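Local coordinates for protein 3'-5'-exonuclease (Saccharomyces cerevisiae, PDB 3E2V) that probably cuts double-stranded DNA and trims it from the 3' end, as a magnesium-dependent nuclease of the TatD family, at residues Lys13-Ile17 against Trp385-Cys389; Gln49-Lys53 against Pro359-Glu363; Lys53-Gly59 against Leu81-Thr86; Val276-Ser280 against Pro305-Ile309. All coordinates share one frame; numbering follows the deposited sequence. Where two conformers were deposited one is given.

In the fold
The protein belongs to the TatD family of TIM-barrel hydrolases. Contacts 1 to 3 use strands of its parallel eight-stranded sheet. Contact 1 sets the first strand, 14-16, against the C-terminal helix 377-392. Contact 2 lies about 11 Å away, centre to centre, and brings the start of strand 52-57 to the start of helix 362-373. Contact 3 shares K53 with it and pairs strand 52-57 with strand 82-87. Contact 4 joins the loops after strands 272-276 and 298-300 by a disulfide, beside the metal site. Contacts 2, 3 and 4 are nested within the chain span closed by contact 1. The C-terminal helices thus pack on the first strands of the barrel.

Contact 1: Lys13-Ile17 against Trp385-Cys389; sequences KYYDI and WKTTC
K13 and Y15, at the first strand of the TIM barrel, pack on W385 and T388 of the C-terminal helix 377-392. K13 lies over one face of the W385 indole. Its CB stands 3.7 Å from the centroid of the six-membered ring of W385, a CH-pi contact. The extended chain carries K13 CD to 3.6 Å from W385 CE2, still along the ring. C389 SG, one helical turn on, lies over the rim of the opposite face. With CG swung opposite the backbone N (chi1 169°), the indole of W385 reaches the strand. There its rim atom CZ3 comes 3.6 Å from Y14 O. The W385 and Y15 rings meet obliquely, with planes at 48°. T388 CG2 sits over one face of Y15, 3.6 Å from the ring centroid. The same methyl presses on I17 CG2 at 3.4 Å, a tight pair. C389 SG meets the edge of the Y15 ring, 3.9 Å from CD1. One water bridges the strand and the helix. It donates to Y15 O at 3.0 Å and to T388 OG1 at 2.8 Å; T388 OG1 is also bonded to T384 O. Y15 OH is bonded to G393 O. Y14 and D16 point away and touch helix 362-373, so strand 14-16 lies between the two C-terminal helices, with strand 52-57 hydrogen-bonded beside it.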
# COMPACT_ATOMS: atom_id res chain seq x y z
N LYS A 13 12.69 -14.70 4.70
CA LYS A 13 11.25 -14.45 4.87
C LYS A 13 10.93 -13.06 4.35
O LYS A 13 11.56 -12.09 4.76
CB LYS A 13 10.82 -14.57 6.34
CG LYS A 13 11.14 -15.91 7.01
CD LYS A 13 10.76 -15.84 8.48
CE LYS A 13 11.44 -16.95 9.29
NZ LYS A 13 11.24 -16.73 10.76
N TYR A 14 9.94 -12.96 3.46
CA TYR A 14 9.49 -11.65 2.94
C TYR A 14 8.04 -11.37 3.32
O TYR A 14 7.22 -12.28 3.43
CB TYR A 14 9.60 -11.60 1.41
CG TYR A 14 10.96 -11.94 0.85
CD1 TYR A 14 12.03 -11.03 0.95
CD2 TYR A 14 11.17 -13.13 0.17
CE1 TYR A 14 13.28 -11.34 0.43
CE2 TYR A 14 12.43 -13.45 -0.37
CZ TYR A 14 13.48 -12.56 -0.22
OH TYR A 14 14.71 -12.86 -0.77
N TYR A 15 7.74 -10.08 3.48
CA TYR A 15 6.42 -9.61 3.86
C TYR A 15 6.10 -8.47 2.90
O TYR A 15 6.61 -7.35 3.07
CB TYR A 15 6.46 -9.12 5.30
CG TYR A 15 5.15 -8.97 6.02
CD1 TYR A 15 5.09 -9.32 7.37
CD2 TYR A 15 4.01 -8.41 5.42
CE1 TYR A 15 3.94 -9.17 8.09
CE2 TYR A 15 2.81 -8.26 6.16
CZ TYR A 15 2.82 -8.65 7.51
OH TYR A 15 1.70 -8.55 8.31
N ASP A 16 5.29 -8.77 1.88
CA ASP A 16 4.99 -7.77 0.84
C ASP A 16 3.92 -6.84 1.37
O ASP A 16 2.77 -7.26 1.53
CB ASP A 16 4.52 -8.48 -0.43
CG ASP A 16 4.37 -7.55 -1.63
OD1 ASP A 16 4.37 -6.30 -1.47
OD2 ASP A 16 4.24 -8.09 -2.76
N ILE A 17 4.27 -5.59 1.65
CA ILE A 17 3.28 -4.65 2.23
C ILE A 17 2.40 -4.00 1.17
O ILE A 17 1.52 -3.22 1.52
CB ILE A 17 3.92 -3.56 3.13
CG1 ILE A 17 4.73 -2.55 2.31
CG2 ILE A 17 4.79 -4.23 4.19
CD1 ILE A 17 4.97 -1.21 3.03
N TRP A 385 12.04 -8.01 7.65
CA TRP A 385 11.02 -8.96 8.10
C TRP A 385 10.52 -8.62 9.52
O TRP A 385 9.31 -8.55 9.77
CB TRP A 385 11.59 -10.38 8.09
CG TRP A 385 10.72 -11.36 8.78
CD1 TRP A 385 10.93 -11.92 10.00
CD2 TRP A 385 9.47 -11.89 8.31
NE1 TRP A 385 9.91 -12.78 10.33
CE2 TRP A 385 8.99 -12.79 9.31
CE3 TRP A 385 8.71 -11.72 7.13
CZ2 TRP A 385 7.79 -13.50 9.18
CZ3 TRP A 385 7.51 -12.41 7.01
CH2 TRP A 385 7.07 -13.30 8.03
N LYS A 386 11.46 -8.42 10.43
CA LYS A 386 11.11 -8.20 11.83
C LYS A 386 10.39 -6.87 11.99
O LYS A 386 9.42 -6.78 12.75
CB LYS A 386 12.35 -8.24 12.72
CG LYS A 386 12.87 -9.65 12.82
CD LYS A 386 13.95 -9.78 13.81
CE LYS A 386 14.18 -11.25 14.12
NZ LYS A 386 15.20 -11.33 15.19
N THR A 387 10.85 -5.86 11.28
CA THR A 387 10.21 -4.55 11.35
C THR A 387 8.79 -4.59 10.79
O THR A 387 7.86 -4.03 11.39
CB THR A 387 11.07 -3.49 10.66
OG1 THR A 387 12.35 -3.46 11.32
CG2 THR A 387 10.44 -2.12 10.80
N THR A 388 8.60 -5.27 9.66
CA THR A 388 7.28 -5.34 9.05
C THR A 388 6.30 -6.12 9.94
O THR A 388 5.15 -5.71 10.10
CB THR A 388 7.35 -5.97 7.65
OG1 THR A 388 8.32 -5.26 6.87
CG2 THR A 388 6.02 -5.84 6.93
N CYS A 389 6.77 -7.24 10.49
CA CYS A 389 5.92 -8.02 11.40
C CYS A 389 5.47 -7.20 12.60
O CYS A 389 4.33 -7.32 13.04
CB CYS A 389 6.62 -9.28 11.89
SG CYS A 389 6.78 -10.56 10.66
O HOH W 1 8.77 -5.60 4.08

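Contact 2: Gln49-Lys53 against Pro359-Glu363; sequences QRHVK and PCNME
R50 grips E363 side-on, with one nitrogen on each carboxylate oxygen. R50 NE donates to E363 OE2 at 3.0 Å, a fairly straight bond (161°). R50 NH2 donates to E363 OE1 at 2.8 Å, on the syn lone pair of that oxygen. The guanidinium and carboxylate planes are 48° apart, and OE2 is met on its syn side, 30° out of the carboxylate plane. The R50 chain is bent at chi2 and chi3, which folds the guanidinium back onto E363. Two bonds fix its rotation. The bend also lays R50 CG 3.9 Å from C360 CB. This pair, with the buried E363, belongs to the packed part of the contact, and so does the buried V52. The CG2 branch of V52 does the touching, 3.4 Å from P359 O and 4.1 Å from M362 CB. A water links the two backbones, donating to R50 O at 2.9 Å and to C360 O at 2.8 Å, and accepting from E363 N. That last bond satisfies an amide in the first turn of helix 362-373. The more open side is that of R50 and H51, both partly exposed. H51 has positive phi and closes a Schellman motif at the end of helix 40-49. The contact therefore sits where helix 40-49 ends, strand 52-57 begins and helix 362-373 starts, with Y14 of strand 14-16 touching both H51 and E363.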
# COMPACT_ATOMS: atom_id res chain seq x y z
N GLN A 49 6.76 -20.16 -2.60
CA GLN A 49 7.94 -20.87 -3.06
C GLN A 49 9.17 -19.96 -3.07
O GLN A 49 10.30 -20.43 -2.87
CB GLN A 49 7.69 -21.48 -4.44
CG GLN A 49 8.82 -22.39 -4.91
CD GLN A 49 8.45 -23.22 -6.12
OE1 GLN A 49 7.33 -23.75 -6.21
NE2 GLN A 49 9.38 -23.34 -7.04
N ARG A 50 8.95 -18.66 -3.28
CA ARG A 50 10.04 -17.67 -3.22
C ARG A 50 10.06 -16.91 -1.88
O ARG A 50 10.48 -15.76 -1.80
CB ARG A 50 9.99 -16.72 -4.43
CG ARG A 50 9.91 -17.40 -5.80
CD ARG A 50 11.01 -18.46 -5.96
NE ARG A 50 12.32 -17.86 -5.66
CZ ARG A 50 13.37 -18.56 -5.25
NH1 ARG A 50 13.28 -19.88 -5.08
NH2 ARG A 50 14.52 -17.93 -5.00
N HIS A 51 9.62 -17.61 -0.83
CA HIS A 51 9.84 -17.24 0.58
C HIS A 51 9.01 -16.08 1.09
O HIS A 51 9.28 -15.55 2.17
CB HIS A 51 11.33 -16.99 0.86
CG HIS A 51 12.24 -18.00 0.22
ND1 HIS A 51 12.21 -19.34 0.55
CD2 HIS A 51 13.17 -17.86 -0.76
CE1 HIS A 51 13.09 -19.99 -0.20
NE2 HIS A 51 13.69 -19.12 -0.99
N VAL A 52 7.97 -15.72 0.33
CA VAL A 52 7.02 -14.72 0.81
C VAL A 52 6.08 -15.40 1.79
O VAL A 52 5.36 -16.35 1.44
CB VAL A 52 6.26 -14.02 -0.33
CG1 VAL A 52 5.47 -12.81 0.21
CG2 VAL A 52 7.23 -13.59 -1.43
N LYS A 53 6.07 -14.90 3.03
CA LYS A 53 5.29 -15.51 4.08
C LYS A 53 3.96 -14.80 4.30
O LYS A 53 2.96 -15.44 4.61
CB LYS A 53 6.08 -15.52 5.40
CG LYS A 53 7.45 -16.14 5.29
CD LYS A 53 7.41 -17.62 4.87
CE LYS A 53 8.81 -18.13 4.66
NZ LYS A 53 8.79 -19.56 4.24
N PRO A 359 3.95 -10.85 -6.33
CA PRO A 359 4.62 -10.84 -5.01
C PRO A 359 5.85 -11.76 -4.93
O PRO A 359 6.73 -11.53 -4.08
CB PRO A 359 3.51 -11.28 -4.04
CG PRO A 359 2.49 -11.97 -4.91
CD PRO A 359 2.53 -11.26 -6.24
N CYS A 360 5.95 -12.78 -5.78
CA CYS A 360 7.15 -13.63 -5.74
C CYS A 360 8.41 -12.87 -6.13
O CYS A 360 9.53 -13.41 -6.01
CB CYS A 360 7.03 -14.88 -6.61
SG CYS A 360 6.90 -14.60 -8.40
N ASN A 361 8.25 -11.64 -6.59
CA ASN A 361 9.39 -10.81 -6.95
C ASN A 361 9.91 -9.92 -5.82
O ASN A 361 10.76 -9.06 -6.03
CB ASN A 361 9.08 -10.00 -8.22
CG ASN A 361 9.05 -10.88 -9.45
OD1 ASN A 361 9.54 -12.01 -9.43
ND2 ASN A 361 8.44 -10.40 -10.52
N MET A 362 9.42 -10.17 -4.61
CA MET A 362 9.99 -9.53 -3.41
C MET A 362 11.51 -9.67 -3.35
O MET A 362 12.22 -8.72 -3.03
CB MET A 362 9.35 -10.12 -2.15
CG MET A 362 7.99 -9.48 -1.84
SD MET A 362 8.02 -7.68 -1.32
CE MET A 362 8.61 -7.93 0.40
N GLU A 363 11.98 -10.88 -3.64
CA GLU A 363 13.41 -11.16 -3.59
C GLU A 363 14.23 -10.25 -4.48
O GLU A 363 15.38 -9.93 -4.16
CB GLU A 363 13.67 -12.63 -3.90
CG GLU A 363 13.25 -13.08 -5.29
CD GLU A 363 13.45 -14.56 -5.51
OE1 GLU A 363 14.07 -15.23 -4.66
OE2 GLU A 363 12.97 -15.06 -6.56
O HOH W 2 10.35 -13.35 -3.36

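Contact 3: Lys53-Gly59 against Leu81-Thr86; sequences KNALVTG and LKLYHT
T86, Y84 and V57 lose the most surface where strand 52-57 runs parallel to strand 82-87. T86 closes the far end of the pairing with both branches. Its OG1 lies between backbone N and carbonyl carbon (chi1 75°), where it accepts from G59 N at 2.8 Å. The same oxygen is bonded to G160 O of strand 156-165, so it joins that strand to the chain just after strand 52-57. The methyl CG2 of T86 goes the other way and meets L56 CD2 at 3.8 Å. T86 N is bonded to V57 O at 3.0 Å. Y84 is bonded to strand 52-57 through both its backbone N and its O: the N donates to A55 O at 2.9 Å, almost straight at 175°, and the O accepts from V57 N at 2.7 Å. Y84 CB packs on L56 CD1 at 3.9 Å. The ring edge comes to N54, with Y84 CE2 3.2 Å from N54 OD1. N54, L56 and Y84 line one face of the sheet. The two strands are the ends of a beta-alpha-beta crossover through helix 62-75, the repeating unit of the TIM barrel. V57, A55 and L83 lie on the face that this crossover covers. V57 CB approaches H85 CB at 4.1 Å, and V57 packs on A68 and V72 of helix 62-75. L83 CD2 reaches back to A55 and V57, and L83 also meets V75. H85 ND1 donates to T86 O, straight at the hydrogen but arriving from above the carbonyl plane. Just past the pairing, T58 sits next to the magnesium site.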
# COMPACT_ATOMS: atom_id res chain seq x y z
N LYS A 53 6.07 -14.90 3.03
CA LYS A 53 5.29 -15.51 4.08
C LYS A 53 3.96 -14.80 4.30
O LYS A 53 2.96 -15.44 4.61
CB LYS A 53 6.08 -15.52 5.40
CG LYS A 53 7.45 -16.14 5.29
CD LYS A 53 7.41 -17.62 4.87
CE LYS A 53 8.81 -18.13 4.66
NZ LYS A 53 8.79 -19.56 4.24
N ASN A 54 3.95 -13.48 4.18
CA ASN A 54 2.77 -12.67 4.50
C ASN A 54 2.66 -11.59 3.44
O ASN A 54 3.67 -11.23 2.82
CB ASN A 54 2.95 -11.94 5.84
CG ASN A 54 2.81 -12.83 7.06
OD1 ASN A 54 2.04 -12.50 7.97
ND2 ASN A 54 3.56 -13.90 7.11
N ALA A 55 1.44 -11.09 3.21
CA ALA A 55 1.28 -9.91 2.35
C ALA A 55 0.12 -9.09 2.83
O ALA A 55 -0.82 -9.62 3.43
CB ALA A 55 1.09 -10.32 0.90
N LEU A 56 0.20 -7.79 2.58
CA LEU A 56 -0.88 -6.87 2.89
C LEU A 56 -1.58 -6.50 1.59
O LEU A 56 -0.95 -5.94 0.67
CB LEU A 56 -0.29 -5.62 3.57
CG LEU A 56 -1.30 -4.57 4.06
CD1 LEU A 56 -2.12 -5.11 5.24
CD2 LEU A 56 -0.53 -3.32 4.49
N VAL A 57 -2.87 -6.83 1.51
CA VAL A 57 -3.68 -6.56 0.32
C VAL A 57 -4.27 -5.16 0.44
O VAL A 57 -4.90 -4.84 1.43
CB VAL A 57 -4.80 -7.63 0.17
CG1 VAL A 57 -5.74 -7.34 -1.00
CG2 VAL A 57 -4.19 -9.01 0.02
N THR A 58 -4.01 -4.33 -0.57
CA THR A 58 -4.45 -2.93 -0.52
C THR A 58 -5.91 -2.75 -0.87
O THR A 58 -6.43 -3.37 -1.81
CB THR A 58 -3.69 -2.08 -1.51
OG1 THR A 58 -3.75 -2.71 -2.79
CG2 THR A 58 -2.25 -1.92 -1.11
N GLY A 59 -6.57 -1.88 -0.10
CA GLY A 59 -7.93 -1.41 -0.40
C GLY A 59 -7.85 0.08 -0.73
O GLY A 59 -7.12 0.81 -0.03
N LEU A 81 0.23 -18.08 1.75
CA LEU A 81 0.63 -16.83 2.42
C LEU A 81 -0.43 -16.43 3.42
O LEU A 81 -1.63 -16.63 3.19
CB LEU A 81 0.77 -15.68 1.42
CG LEU A 81 2.10 -15.46 0.71
CD1 LEU A 81 2.49 -16.61 -0.19
CD2 LEU A 81 2.03 -14.17 -0.10
N LYS A 82 -0.00 -15.87 4.54
CA LYS A 82 -0.95 -15.24 5.44
C LYS A 82 -1.26 -13.86 4.86
O LYS A 82 -0.35 -13.03 4.69
CB LYS A 82 -0.39 -15.12 6.86
CG LYS A 82 -1.35 -14.49 7.85
CD LYS A 82 -2.62 -15.32 8.06
CE LYS A 82 -3.64 -14.59 8.91
NZ LYS A 82 -5.03 -15.07 8.65
N LEU A 83 -2.53 -13.63 4.54
CA LEU A 83 -2.95 -12.37 3.95
C LEU A 83 -3.69 -11.50 4.94
O LEU A 83 -4.61 -11.95 5.63
CB LEU A 83 -3.84 -12.62 2.75
CG LEU A 83 -3.21 -13.40 1.59
CD1 LEU A 83 -4.23 -13.67 0.51
CD2 LEU A 83 -2.03 -12.65 1.00
N TYR A 84 -3.24 -10.25 4.99
CA TYR A 84 -3.94 -9.19 5.69
C TYR A 84 -4.41 -8.16 4.69
O TYR A 84 -4.07 -8.24 3.52
CB TYR A 84 -3.03 -8.57 6.76
CG TYR A 84 -2.52 -9.61 7.73
CD1 TYR A 84 -3.40 -10.26 8.59
CD2 TYR A 84 -1.18 -9.96 7.77
CE1 TYR A 84 -2.95 -11.22 9.49
CE2 TYR A 84 -0.72 -10.93 8.65
CZ TYR A 84 -1.60 -11.56 9.51
OH TYR A 84 -1.13 -12.52 10.38
N HIS A 85 -5.24 -7.21 5.11
CA HIS A 85 -5.66 -6.16 4.19
C HIS A 85 -5.88 -4.82 4.87
O HIS A 85 -5.95 -4.72 6.12
CB HIS A 85 -6.93 -6.57 3.45
CG HIS A 85 -8.12 -6.60 4.35
ND1 HIS A 85 -8.90 -5.49 4.58
CD2 HIS A 85 -8.62 -7.58 5.14
CE1 HIS A 85 -9.86 -5.80 5.43
NE2 HIS A 85 -9.72 -7.06 5.78
N THR A 86 -6.02 -3.79 4.04
CA THR A 86 -6.33 -2.46 4.53
C THR A 86 -7.79 -2.15 4.26
O THR A 86 -8.49 -2.88 3.53
CB THR A 86 -5.44 -1.38 3.83
OG1 THR A 86 -5.92 -1.16 2.49
CG2 THR A 86 -3.98 -1.82 3.75

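Contact 4: Val276-Ser280 against Pro305-Ile309; sequences VNGCS and PWCEI
C279 and C307 are joined by a disulfide, SG to SG 2.1 Å. The bridge twists in the left-handed sense, with chi3 -99°. In both cysteines SG stands anti to the carbonyl carbon, so the two arms leave their backbones in the same way. N277 comes in beside the bridge. Its OD1 lies 3.7 Å from C307 SG. The N277 side chain is tucked between its own backbone N and carbonyl carbon (chi1 58°), which turns OD1 onto the following turn. There OD1 accepts from S280 N at 3.2 Å, an Asx motif, and weakly from C279 N at 2.8 Å. S280 OG answers by accepting from N277 N at 3.1 Å. The other end of the amide, ND2, is bonded to E301 and S254, so both ends of N277 are held. G278 meets the second loop with its backbone. Its CA makes a C-H...O contact with C307 O at 3.4 Å, and the CG1 branch of I309 lies alongside. A water spans the same gap. It accepts from G278 N at 2.9 Å and donates to C307 O at 2.7 Å. The loops follow strands 272-276 and 298-300. C307 lies close to D303 and N277 close to H253; D303 and H253 bind the magnesium ion. The covalent bond ties the two loops together beside the metal site; as a disulfide, it would be expected to depend on oxidising conditions.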
# COMPACT_ATOMS: atom_id res chain seq x y z
N VAL A 276 9.44 0.66 -0.15
CA VAL A 276 10.30 0.63 -1.32
C VAL A 276 9.92 -0.56 -2.20
O VAL A 276 9.92 -1.71 -1.76
CB VAL A 276 11.78 0.51 -0.89
CG1 VAL A 276 12.73 0.28 -2.09
CG2 VAL A 276 12.20 1.76 -0.12
N ASN A 277 9.55 -0.25 -3.45
CA ASN A 277 9.25 -1.27 -4.45
C ASN A 277 10.06 -0.98 -5.71
O ASN A 277 10.92 -0.10 -5.72
CB ASN A 277 7.74 -1.28 -4.75
CG ASN A 277 7.22 0.07 -5.23
OD1 ASN A 277 7.86 0.75 -6.03
ND2 ASN A 277 6.04 0.44 -4.78
N GLY A 278 9.78 -1.70 -6.80
CA GLY A 278 10.54 -1.51 -8.03
C GLY A 278 10.44 -0.11 -8.58
O GLY A 278 11.40 0.39 -9.18
N CYS A 279 9.30 0.55 -8.40
CA CYS A 279 9.14 1.93 -8.87
C CYS A 279 10.05 2.91 -8.11
O CYS A 279 10.46 3.94 -8.66
CB CYS A 279 7.67 2.38 -8.80
SG CYS A 279 6.58 1.56 -9.98
N SER A 280 10.36 2.58 -6.85
CA SER A 280 11.26 3.35 -6.01
C SER A 280 12.73 3.21 -6.43
O SER A 280 13.58 3.83 -5.80
CB SER A 280 11.19 2.82 -4.57
OG SER A 280 9.85 2.77 -4.10
N PRO A 305 0.29 -5.72 -9.41
CA PRO A 305 0.99 -6.10 -10.63
C PRO A 305 1.88 -5.04 -11.26
O PRO A 305 2.40 -5.26 -12.35
CB PRO A 305 -0.17 -6.40 -11.58
CG PRO A 305 -1.17 -5.33 -11.22
CD PRO A 305 -1.09 -5.24 -9.69
N TRP A 306 2.02 -3.89 -10.59
CA TRP A 306 2.83 -2.77 -11.07
C TRP A 306 4.28 -2.90 -10.63
O TRP A 306 4.63 -3.82 -9.88
CB TRP A 306 2.25 -1.47 -10.51
CG TRP A 306 0.75 -1.43 -10.61
CD1 TRP A 306 -0.15 -1.43 -9.58
CD2 TRP A 306 -0.02 -1.40 -11.81
NE1 TRP A 306 -1.43 -1.41 -10.07
CE2 TRP A 306 -1.38 -1.39 -11.44
CE3 TRP A 306 0.32 -1.38 -13.18
CZ2 TRP A 306 -2.42 -1.36 -12.38
CZ3 TRP A 306 -0.72 -1.35 -14.12
CH2 TRP A 306 -2.07 -1.34 -13.71
N CYS A 307 5.11 -2.00 -11.14
CA CYS A 307 6.48 -1.81 -10.63
C CYS A 307 7.44 -2.97 -10.88
O CYS A 307 8.37 -3.21 -10.09
CB CYS A 307 6.46 -1.41 -9.16
SG CYS A 307 5.56 0.15 -8.85
N GLU A 308 7.26 -3.65 -12.02
CA GLU A 308 8.24 -4.64 -12.46
C GLU A 308 9.61 -3.98 -12.56
O GLU A 308 9.73 -2.87 -13.07
CB GLU A 308 7.85 -5.20 -13.83
CG GLU A 308 8.73 -6.33 -14.33
CD GLU A 308 8.41 -6.76 -15.76
OE1 GLU A 308 7.55 -6.12 -16.42
OE2 GLU A 308 9.04 -7.74 -16.23
N ILE A 309 10.63 -4.66 -12.05
CA ILE A 309 12.02 -4.23 -12.24
C ILE A 309 12.45 -4.63 -13.66
O ILE A 309 12.48 -5.82 -13.99
CB ILE A 309 12.93 -4.82 -11.17
CG1 ILE A 309 12.62 -4.16 -9.81
CG2 ILE A 309 14.40 -4.61 -11.51
CD1 ILE A 309 13.13 -4.94 -8.61
O HOH W 3 8.22 -4.01 -7.50